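Local coordinates for putative sugar binding protein (Bacteroides vulgatus ATCC 8482, PDB 3KEZ) that probably binds sugars or other nutrients at the outer membrane as a calcium-containing member of the SusD family, at residues Met284-Ser289 against Tyr312-Asn317; Leu306-Lys311 against Ser417-Thr422. All coordinates share one frame; numbering follows the deposited sequence.

Contact 1 (Met284-Ser289 against Tyr312-Asn317); sequences MCITCS and YYAYVN
Ile286 N donates to Ala314 O in the one direct hydrogen bond between strand 284-286 and strand 313-316, 3.0 Å long, almost straight at 172° and aligned with the carbonyl. The two strand segments run at 103° to each other, too steep for regular sheet pairing, and two waters extend the polar link. One bridges Met284 O to Val316 N; the other bridges Ile286 O to Ala314 N.

Apolar side chains pack beside these bonds. Ile286 lays CD1 on the methyl of Ala314, CD1 to CB 3.6 Å, a place where a small residue leaves room for the branched chain. Its other branch meets Val316 at about a right angle, with CG2 to CG2 a tight 3.5 Å. Shortening Ile286 to an alanine would remove both branches and would probably leave a gap beside Ala314 CB and Val316 CG2 without its partner.

Two tyrosines add aromatic contacts. Cys285 SG sits between its own backbone N and carbonyl carbon (chi1 61°), which brings it to 4.1 Å from Tyr313 CD1, an oblique sulfur-aromatic contact, while its CB lies 4.3 Å from Tyr315 CE1. One direct bond and two waters thus join strands too steeply crossed to pair, so solvent supplements apolar contact here.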
loop_
_atom_site.group_PDB
_atom_site.type_symbol
_atom_site.label_atom_id
_atom_site.label_comp_id
_atom_site.label_asym_id
_atom_site.label_seq_id
_atom_site.Cartn_x
_atom_site.Cartn_y
_atom_site.Cartn_z
HETATM N N MSE A 284 3.524 17.046 -2.384
HETATM C CA MSE A 284 2.437 16.656 -1.496
HETATM C C MSE A 284 2.850 16.853 -0.036
HETATM O O MSE A 284 3.992 16.551 0.338
HETATM C CB MSE A 284 2.006 15.221 -1.793
HETATM C CG MSE A 284 3.115 14.195 -1.656
HETATM SE SE MSE A 284 2.672 12.356 -2.170
HETATM C CE MSE A 284 1.734 11.763 -0.615
ATOM N N CYS A 285 1.938 17.418 0.772
ATOM C CA CYS A 285 2.226 17.730 2.184
ATOM C C CYS A 285 1.063 17.268 3.075
ATOM O O CYS A 285 0.011 16.828 2.573
ATOM C CB CYS A 285 2.418 19.228 2.349
ATOM S SG CYS A 285 0.952 20.180 1.894
ATOM N N ILE A 286 1.236 17.376 4.390
ATOM C CA ILE A 286 0.136 17.056 5.298
ATOM C C ILE A 286 -0.889 18.193 5.278
ATOM O O ILE A 286 -0.547 19.331 5.005
ATOM C CB ILE A 286 0.585 16.798 6.737
ATOM C CG1 ILE A 286 1.121 18.062 7.397
ATOM C CG2 ILE A 286 1.572 15.617 6.820
ATOM C CD1 ILE A 286 1.618 17.841 8.824
ATOM N N THR A 287 -2.156 17.871 5.536
ATOM C CA THR A 287 -3.181 18.888 5.717
ATOM C C THR A 287 -3.045 19.524 7.116
ATOM O O THR A 287 -2.441 18.936 8.023
ATOM C CB THR A 287 -4.579 18.301 5.559
ATOM O OG1 THR A 287 -4.683 17.184 6.445
ATOM C CG2 THR A 287 -4.828 17.835 4.059
ATOM N N CYS A 288 -3.592 20.719 7.291
ATOM C CA CYS A 288 -3.598 21.336 8.625
ATOM C C CYS A 288 -4.317 20.502 9.671
ATOM O O CYS A 288 -3.868 20.394 10.821
ATOM C CB CYS A 288 -4.233 22.711 8.566
ATOM S SG CYS A 288 -3.217 23.900 7.624
ATOM N N SER A 289 -5.464 19.957 9.288
ATOM C CA SER A 289 -6.232 19.109 10.201
ATOM C C SER A 289 -5.414 17.894 10.679
ATOM O O SER A 289 -5.499 17.523 11.849
ATOM C CB SER A 289 -7.558 18.634 9.580
ATOM O OG SER A 289 -7.401 17.950 8.339
ATOM N N TYR A 312 5.659 27.134 6.373
ATOM C CA TYR A 312 4.710 27.109 5.255
ATOM C C TYR A 312 3.984 25.773 5.042
ATOM O O TYR A 312 2.773 25.766 4.829
ATOM C CB TYR A 312 5.404 27.462 3.946
ATOM C CG TYR A 312 6.288 28.677 4.016
ATOM C CD1 TYR A 312 5.886 29.829 4.714
ATOM C CD2 TYR A 312 7.535 28.688 3.374
ATOM C CE1 TYR A 312 6.728 30.967 4.777
ATOM C CE2 TYR A 312 8.373 29.818 3.436
ATOM C CZ TYR A 312 7.965 30.941 4.131
ATOM O OH TYR A 312 8.801 32.029 4.176
ATOM N N TYR A 313 4.766 24.685 5.025
ATOM C CA TYR A 313 4.307 23.337 4.763
ATOM C C TYR A 313 5.091 22.337 5.603
ATOM O O TYR A 313 6.241 22.598 5.998
ATOM C CB TYR A 313 4.582 22.939 3.332
ATOM C CG TYR A 313 4.066 23.868 2.306
ATOM C CD1 TYR A 313 2.737 23.828 1.930
ATOM C CD2 TYR A 313 4.910 24.771 1.678
ATOM C CE1 TYR A 313 2.243 24.700 0.987
ATOM C CE2 TYR A 313 4.427 25.642 0.717
ATOM C CZ TYR A 313 3.089 25.589 0.375
ATOM O OH TYR A 313 2.583 26.420 -0.592
ATOM N N ALA A 314 4.473 21.190 5.856
ATOM C CA ALA A 314 5.129 20.091 6.524
ATOM C C ALA A 314 5.056 18.873 5.622
ATOM O O ALA A 314 3.967 18.408 5.255
ATOM C CB ALA A 314 4.481 19.806 7.854
ATOM N N TYR A 315 6.226 18.353 5.271
ATOM C CA TYR A 315 6.340 17.155 4.459
ATOM C C TYR A 315 6.546 15.932 5.350
ATOM O O TYR A 315 7.073 16.048 6.455
ATOM C CB TYR A 315 7.513 17.310 3.482
ATOM C CG TYR A 315 7.227 18.400 2.487
ATOM C CD1 TYR A 315 6.569 18.106 1.316
ATOM C CD2 TYR A 315 7.494 19.743 2.776
ATOM C CE1 TYR A 315 6.214 19.082 0.439
ATOM C CE2 TYR A 315 7.156 20.747 1.883
ATOM C CZ TYR A 315 6.524 20.393 0.706
ATOM O OH TYR A 315 6.173 21.315 -0.213
ATOM N N VAL A 316 6.116 14.766 4.876
ATOM C CA VAL A 316 6.326 13.533 5.612
ATOM C C VAL A 316 7.665 12.952 5.185
ATOM O O VAL A 316 7.830 12.467 4.079
ATOM C CB VAL A 316 5.195 12.537 5.389
ATOM C CG1 VAL A 316 5.452 11.220 6.150
ATOM C CG2 VAL A 316 3.856 13.183 5.817
ATOM N N ASN A 317 8.626 13.000 6.091
ATOM C CA ASN A 317 10.014 12.652 5.802
ATOM C C ASN A 317 10.285 11.173 6.073
ATOM O O ASN A 317 11.247 10.812 6.784
ATOM C CB ASN A 317 10.945 13.535 6.667
ATOM C CG ASN A 317 12.369 13.567 6.151
ATOM O OD1 ASN A 317 12.577 13.570 4.947
ATOM N ND2 ASN A 317 13.355 13.570 7.059
HETATM O O HOH W 1 5.089 14.926 2.199
HETATM O O HOH W 2 1.745 21.179 5.318
#

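Contact 2 (Leu306-Lys311 against Ser417-Thr422)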
loop_
_atom_site.group_PDB
_atom_site.type_symbol
_atom_site.label_atom_id
_atom_site.label_comp_id
_atom_site.label_asym_id
_atom_site.label_seq_id
_atom_site.Cartn_x
_atom_site.Cartn_y
_atom_site.Cartn_z
ATOM N N LEU A 306 8.315 14.820 10.456
ATOM C CA LEU A 306 7.793 15.918 9.682
ATOM C C LEU A 306 8.954 16.853 9.370
ATOM O O LEU A 306 9.758 17.171 10.230
ATOM C CB LEU A 306 6.693 16.650 10.457
ATOM C CG LEU A 306 5.383 15.912 10.819
ATOM C CD1 LEU A 306 4.422 16.971 11.414
ATOM C CD2 LEU A 306 4.800 15.150 9.570
ATOM N N SER A 307 9.033 17.258 8.111
ATOM C CA SER A 307 10.048 18.198 7.620
ATOM C C SER A 307 9.330 19.463 7.217
ATOM O O SER A 307 8.488 19.461 6.326
ATOM C CB SER A 307 10.799 17.662 6.408
ATOM O OG SER A 307 11.707 16.657 6.775
ATOM N N PHE A 308 9.637 20.560 7.903
ATOM C CA PHE A 308 8.924 21.820 7.697
ATOM C C PHE A 308 9.678 22.746 6.741
ATOM O O PHE A 308 10.849 23.048 6.950
ATOM C CB PHE A 308 8.718 22.559 9.021
ATOM C CG PHE A 308 7.832 21.837 9.976
ATOM C CD1 PHE A 308 8.350 20.872 10.815
ATOM C CD2 PHE A 308 6.470 22.113 10.025
ATOM C CE1 PHE A 308 7.531 20.185 11.688
ATOM C CE2 PHE A 308 5.640 21.414 10.887
ATOM C CZ PHE A 308 6.167 20.467 11.726
ATOM N N ASP A 309 8.986 23.180 5.691
ATOM C CA ASP A 309 9.462 24.226 4.810
ATOM C C ASP A 309 9.158 25.544 5.481
ATOM O O ASP A 309 8.045 26.044 5.359
ATOM C CB ASP A 309 8.717 24.163 3.479
ATOM C CG ASP A 309 9.145 25.255 2.541
ATOM O OD1 ASP A 309 10.226 25.781 2.788
ATOM O OD2 ASP A 309 8.387 25.610 1.617
ATOM N N LYS A 310 10.148 26.107 6.178
ATOM C CA LYS A 310 9.971 27.335 6.952
ATOM C C LYS A 310 8.741 27.185 7.862
ATOM O O LYS A 310 8.671 26.203 8.589
ATOM C CB LYS A 310 9.904 28.565 6.038
ATOM C CG LYS A 310 11.157 28.795 5.145
ATOM C CD LYS A 310 12.468 28.629 5.951
ATOM C CE LYS A 310 13.709 29.140 5.219
ATOM N NZ LYS A 310 13.777 28.585 3.853
ATOM N N LYS A 311 7.791 28.117 7.821
ATOM C CA LYS A 311 6.531 27.953 8.519
ATOM C C LYS A 311 5.409 27.846 7.485
ATOM O O LYS A 311 4.324 28.382 7.694
ATOM C CB LYS A 311 6.282 29.103 9.522
ATOM C CG LYS A 311 7.229 29.107 10.736
ATOM C CD LYS A 311 6.670 29.885 11.959
ATOM C CE LYS A 311 7.341 29.452 13.288
ATOM N NZ LYS A 311 7.281 27.962 13.591
ATOM N N SER A 417 -0.727 28.375 11.861
ATOM C CA SER A 417 0.341 29.312 11.615
ATOM C C SER A 417 1.723 28.635 11.533
ATOM O O SER A 417 2.662 29.255 11.057
ATOM C CB SER A 417 0.315 30.420 12.672
ATOM O OG SER A 417 0.324 29.862 13.970
ATOM N N ASP A 418 1.859 27.373 11.946
ATOM C CA ASP A 418 3.159 26.662 11.781
ATOM C C ASP A 418 3.359 26.208 10.338
ATOM O O ASP A 418 4.486 25.907 9.932
ATOM C CB ASP A 418 3.266 25.413 12.660
ATOM C CG ASP A 418 3.452 25.711 14.141
ATOM O OD1 ASP A 418 3.958 26.798 14.486
ATOM O OD2 ASP A 418 3.117 24.782 14.942
ATOM N N ILE A 419 2.255 26.088 9.592
ATOM C CA ILE A 419 2.290 25.690 8.189
ATOM C C ILE A 419 1.326 26.581 7.422
ATOM O O ILE A 419 0.288 26.135 6.927
ATOM C CB ILE A 419 1.968 24.196 7.998
ATOM C CG1 ILE A 419 0.659 23.776 8.712
ATOM C CG2 ILE A 419 3.161 23.384 8.454
ATOM C CD1 ILE A 419 0.348 22.320 8.559
ATOM N N ASN A 420 1.706 27.858 7.326
ATOM C CA ASN A 420 0.758 28.916 6.988
ATOM C C ASN A 420 0.432 29.023 5.520
ATOM O O ASN A 420 -0.408 29.830 5.158
ATOM C CB ASN A 420 1.185 30.290 7.564
ATOM C CG ASN A 420 2.435 30.858 6.916
ATOM O OD1 ASN A 420 2.757 30.541 5.775
ATOM N ND2 ASN A 420 3.132 31.721 7.638
ATOM N N LYS A 421 1.075 28.226 4.668
ATOM C CA LYS A 421 0.698 28.173 3.247
ATOM C C LYS A 421 -0.123 26.945 2.868
ATOM O O LYS A 421 -0.528 26.794 1.712
ATOM C CB LYS A 421 1.942 28.267 2.357
ATOM C CG LYS A 421 2.586 29.647 2.372
ATOM C CD LYS A 421 3.886 29.692 1.580
ATOM C CE LYS A 421 4.574 31.039 1.773
ATOM N NZ LYS A 421 6.029 30.934 1.595
ATOM N N THR A 422 -0.380 26.069 3.831
ATOM C CA THR A 422 -1.130 24.859 3.571
ATOM C C THR A 422 -2.622 25.146 3.690
ATOM O O THR A 422 -3.111 25.501 4.759
ATOM C CB THR A 422 -0.775 23.769 4.621
ATOM O OG1 THR A 422 0.635 23.531 4.632
ATOM C CG2 THR A 422 -1.552 22.457 4.357
HETATM O O HOH W 3 6.617 25.338 12.208
#
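Asn420 N gives Lys311 O a short, nearly straight hydrogen bond, 2.7 Å long with 175° at the hydrogen, and this is the firm point of the contact. The donor stands 25° out of the carbonyl plane. Asn420 OD1 also lies close to Lys311 O, but both are acceptors and do not bond. Beside this bond the backbones nearly touch: Lys311 CA approaches Asp418 O at 3.2 Å, a CA-H...O contact.

The packed apolar part is small. Ile419 brings its CG2 methyl to the edge of the Phe308 ring, 3.9 Å from CD2, a buried place that suits a branched aliphatic residue. Ile419 also touches Cys288 and Tyr291 of helix 288-295, and Phe308 touches Ala314.

Toward solvent the contact becomes looser. The long aliphatic chain of Lys311 passes over the backbone of the 417-418 region, its CB 3.7 Å from Asp418 O. A bend at the last torsion (chi4 -55°) turns NZ toward the Asp418 carboxylate, yet NZ to OD1 is 3.6 Å, a long salt bridge. A water accepts from Lys311 NZ and donates to Asp418 O, adding an indirect link. The other carboxylate oxygen, OD2, is hydrogen-bonded to Tyr291 OH, which probably steadies the group more than the lysine does. A long, charged lysine suits this exposed place, its aliphatic part over the backbone and its NZ bonded to water.

From Ile419 to Thr422 the chain makes a type I beta turn, closed by Thr422 N to Ile419 O. The arrangement is that of a surface loop with a beta turn docked against the end of a beta hairpin of strands 306-309 and 313-316, with a classic beta bulge near its turn where Tyr312 and Tyr313 both face Asp309.

Overall arrangement
The centres of contacts 1 and 2 lie about 7 Å apart, on the same side of the chain's centre and away from the calcium site. Their segments alternate along the chain: 284-289, 306-311, 312-317, then 417-422 about a hundred residues later. The shared element is the antiparallel hairpin of strands 306-309 and 313-316, joined by a probable hydrogen bond from Tyr315 N to Ser307 O. Contact 1 sets one strand against strand 284-286, which pairs with strand 55-57; contact 2 sets the other strand and the connecting turn against the late loop. The hairpin therefore joins early, middle and late parts of the chain, with contact 1 buried and contact 2 at the surface.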